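Cytochrome c-550-like protein (Thermosynechococcus elongatus, PDB 4LJI) carries a covalently bound heme c, is probably a low-potential electron-transfer cytochrome, and can partially replace cytochrome c-550 in photosystem II. Local coordinates at residues Leu12-Thr17 and Phe31-Leu36. Sequence-based numbering, arbitrary orientation.
Sequences LKVTDT and FTAVDL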
ATOM      1  N   LEU A  12      19.937   0.580  -4.617  1.00 23.69           N
ATOM      2  CA  LEU A  12      20.238  -0.847  -4.558  1.00 21.01           C
ATOM      3  C   LEU A  12      21.589  -1.185  -5.174  1.00 25.20           C
ATOM      4  O   LEU A  12      22.041  -2.333  -5.090  1.00 25.14           O
ATOM      5  CB  LEU A  12      19.168  -1.659  -5.257  1.00 15.99           C
ATOM      6  CG  LEU A  12      17.743  -1.668  -4.670  1.00 17.71           C
ATOM      7  CD1 LEU A  12      16.860  -2.701  -5.332  1.00 18.72           C
ATOM      8  CD2 LEU A  12      17.713  -1.861  -3.155  1.00 19.40           C
ATOM      9  N   LYS A  13      22.222  -0.188  -5.794  1.00 27.16           N
ATOM     10  CA  LYS A  13      23.553  -0.333  -6.389  1.00 27.35           C
ATOM     11  C   LYS A  13      23.655  -1.546  -7.307  1.00 26.02           C
ATOM     12  O   LYS A  13      24.563  -2.360  -7.167  1.00 28.75           O
ATOM     13  CB  LYS A  13      24.647  -0.393  -5.303  1.00 29.16           C
ATOM     14  CG  LYS A  13      24.765   0.864  -4.473  1.00 32.37           C
ATOM     15  CD  LYS A  13      25.386   0.586  -3.106  1.00 36.69           C
ATOM     16  CE  LYS A  13      25.001   1.691  -2.122  1.00 39.89           C
ATOM     17  NZ  LYS A  13      24.974   1.257  -0.693  1.00 41.29           N
ATOM     18  N   VAL A  14      22.702  -1.659  -8.225  1.00 24.94           N
ATOM     19  CA  VAL A  14      22.688  -2.743  -9.205  1.00 27.29           C
ATOM     20  C   VAL A  14      22.497  -2.149 -10.600  1.00 33.49           C
ATOM     21  O   VAL A  14      21.431  -1.613 -10.913  1.00 31.85           O
ATOM     22  CB  VAL A  14      21.563  -3.772  -8.919  1.00 24.67           C
ATOM     23  CG1 VAL A  14      21.499  -4.827 -10.017  1.00 24.89           C
ATOM     24  CG2 VAL A  14      21.754  -4.431  -7.562  1.00 29.26           C
ATOM     25  N   THR A  15      23.545  -2.221 -11.425  1.00 36.32           N
ATOM     26  CA  THR A  15      23.506  -1.653 -12.772  1.00 37.95           C
ATOM     27  C   THR A  15      23.313  -2.764 -13.794  1.00 35.88           C
ATOM     28  O   THR A  15      22.530  -2.632 -14.733  1.00 35.29           O
ATOM     29  CB  THR A  15      24.806  -0.886 -13.112  1.00 45.35           C
ATOM     30  OG1 THR A  15      24.898   0.300 -12.310  1.00 47.58           O
ATOM     31  CG2 THR A  15      24.829  -0.492 -14.588  1.00 44.96           C
ATOM     32  N   ASP A  16      24.037  -3.861 -13.585  1.00 35.74           N
ATOM     33  CA  ASP A  16      23.978  -5.032 -14.453  1.00 34.79           C
ATOM     34  C   ASP A  16      23.167  -6.151 -13.804  1.00 26.58           C
ATOM     35  O   ASP A  16      21.971  -6.318 -14.055  1.00 24.67           O
ATOM     36  CB  ASP A  16      25.396  -5.560 -14.731  1.00 36.67           C
ATOM     37  CG  ASP A  16      26.262  -4.576 -15.504  1.00 49.10           C
ATOM     38  OD1 ASP A  16      26.094  -3.350 -15.323  1.00 57.55           O
ATOM     39  OD2 ASP A  16      27.113  -5.027 -16.298  1.00 51.23           O
ATOM     40  N   THR A  17      23.856  -6.947 -12.998  1.00 30.41           N
ATOM     41  CA  THR A  17      23.237  -8.053 -12.298  1.00 20.38           C
ATOM     42  C   THR A  17      23.727  -8.080 -10.869  1.00 19.76           C
ATOM     43  O   THR A  17      24.710  -7.432 -10.517  1.00 24.78           O
ATOM     44  CB  THR A  17      23.566  -9.436 -12.933  1.00 24.79           C
ATOM     45  OG1 THR A  17      24.976  -9.663 -12.859  1.00 30.60           O
ATOM     46  CG2 THR A  17      23.089  -9.496 -14.378  1.00 21.98           C
ATOM     47  N   PHE A  31      19.945 -11.969 -10.632  1.00 25.67           N
ATOM     48  CA  PHE A  31      18.884 -11.012 -10.951  1.00 22.02           C
ATOM     49  C   PHE A  31      19.443  -9.774 -11.625  1.00 25.77           C
ATOM     50  O   PHE A  31      20.481  -9.239 -11.222  1.00 25.68           O
ATOM     51  CB  PHE A  31      18.100 -10.594  -9.702  1.00 20.78           C
ATOM     52  CG  PHE A  31      17.269 -11.688  -9.128  1.00 22.64           C
ATOM     53  CD1 PHE A  31      15.963 -11.881  -9.562  1.00 24.44           C
ATOM     54  CD2 PHE A  31      17.791 -12.550  -8.195  1.00 20.50           C
ATOM     55  CE1 PHE A  31      15.198 -12.910  -9.057  1.00 25.26           C
ATOM     56  CE2 PHE A  31      17.026 -13.584  -7.686  1.00 20.69           C
ATOM     57  CZ  PHE A  31      15.725 -13.762  -8.128  1.00 19.17           C
ATOM     58  N   THR A  32      18.732  -9.305 -12.644  1.00 25.14           N
ATOM     59  CA  THR A  32      19.157  -8.122 -13.376  1.00 21.94           C
ATOM     60  C   THR A  32      18.549  -6.888 -12.745  1.00 19.88           C
ATOM     61  O   THR A  32      17.659  -6.996 -11.922  1.00 18.83           O
ATOM     62  CB  THR A  32      18.714  -8.187 -14.844  1.00 22.80           C
ATOM     63  OG1 THR A  32      17.281  -8.122 -14.911  1.00 21.70           O
ATOM     64  CG2 THR A  32      19.239  -9.465 -15.517  1.00 23.08           C
ATOM     65  N   ALA A  33      19.040  -5.720 -13.144  1.00 18.50           N
ATOM     66  CA  ALA A  33      18.506  -4.444 -12.694  1.00 17.89           C
ATOM     67  C   ALA A  33      17.030  -4.273 -13.092  1.00 20.16           C
ATOM     68  O   ALA A  33      16.209  -3.684 -12.358  1.00 24.26           O
ATOM     69  CB  ALA A  33      19.385  -3.297 -13.280  1.00 19.86           C
ATOM     70  N   VAL A  34      16.680  -4.812 -14.251  1.00 21.45           N
ATOM     71  CA  VAL A  34      15.302  -4.808 -14.705  1.00 23.79           C
ATOM     72  C   VAL A  34      14.406  -5.696 -13.828  1.00 24.24           C
ATOM     73  O   VAL A  34      13.304  -5.294 -13.458  1.00 21.24           O
ATOM     74  CB  VAL A  34      15.235  -5.231 -16.163  1.00 21.88           C
ATOM     75  CG1 VAL A  34      13.795  -5.473 -16.590  1.00 22.58           C
ATOM     76  CG2 VAL A  34      15.894  -4.175 -17.022  1.00 21.45           C
ATOM     77  N   ASP A  35      14.902  -6.875 -13.458  1.00 17.94           N
ATOM     78  CA  ASP A  35      14.214  -7.742 -12.505  1.00 16.31           C
ATOM     79  C   ASP A  35      13.899  -6.983 -11.196  1.00 18.91           C
ATOM     80  O   ASP A  35      12.806  -7.086 -10.675  1.00 17.38           O
ATOM     81  CB  ASP A  35      15.071  -8.938 -12.101  1.00 16.61           C
ATOM     82  CG  ASP A  35      15.289  -9.955 -13.232  1.00 28.27           C
ATOM     83  OD1 ASP A  35      14.392 -10.172 -14.089  1.00 25.39           O
ATOM     84  OD2 ASP A  35      16.374 -10.568 -13.243  1.00 30.65           O
ATOM     85  N   LEU A  36      14.894  -6.296 -10.636  1.00 18.83           N
ATOM     86  CA  LEU A  36      14.706  -5.590  -9.361  1.00 16.33           C
ATOM     87  C   LEU A  36      13.784  -4.400  -9.518  1.00 19.27           C
ATOM     88  O   LEU A  36      13.044  -4.071  -8.596  1.00 16.87           O
ATOM     89  CB  LEU A  36      16.049  -5.165  -8.781  1.00 20.66           C
ATOM     90  CG  LEU A  36      16.996  -6.316  -8.440  1.00 23.70           C
ATOM     91  CD1 LEU A  36      18.421  -5.813  -8.335  1.00 29.77           C
ATOM     92  CD2 LEU A  36      16.578  -6.968  -7.143  1.00 26.73           C
TER
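Val14 and Leu36 carry the apolar part of this contact. Leu36 CD1 meets Val14 CG1 at 3.6 Å and lies almost as near to Val14 CB and CG2, the two side chains crossing at about a right angle. Val14 CG1 is set anti to the backbone N (chi1 175°), which also brings it beside Ala33, 4.2 Å from Ala33 CB. A small methyl suits position 33, since Ala33 CB packs directly against the carbonyl oxygens of Thr15, at 3.5 Å, and Val14. Leu12 touches Leu36 CB more loosely through CD1 and extends the apolar patch toward Phe120 and Ala124 of helix 111-127.

The backbones join at the end of a two-stranded antiparallel sheet, where strand 28-32 runs directly into helix 33-46, the first long helix of this cytochrome c domain. Thr17 and Thr32 form a non-hydrogen-bonded pair whose CG2 methyls face each other at 4.0 Å; beta-branched threonine suits both strand ends. Just beyond the pair, Ala33 N donates to Asp16 O (3.1 Å, 144° at the hydrogen), so the loop carbonyl satisfies an amide of the helix's first turn. The same oxygen takes a CA-H...O contact from Thr32, and Phe31 O receives another from Thr17 CA.

Thr32 is also the N-cap, forming a capping box with Asp35. Its OG1, placed between backbone N and carbonyl carbon (chi1 66°), accepts from Asp35 N at 3.1 Å, while Thr32 N donates almost straight to Asp35 OD2 at 2.7 Å, on the anti side but tilted out of the carboxylate plane. A valine here would probably leave Asp35 N without its capping acceptor and weaken the strand-to-helix turn. Aspartate fits position 35 because its short carboxylate reaches back to Thr32 N.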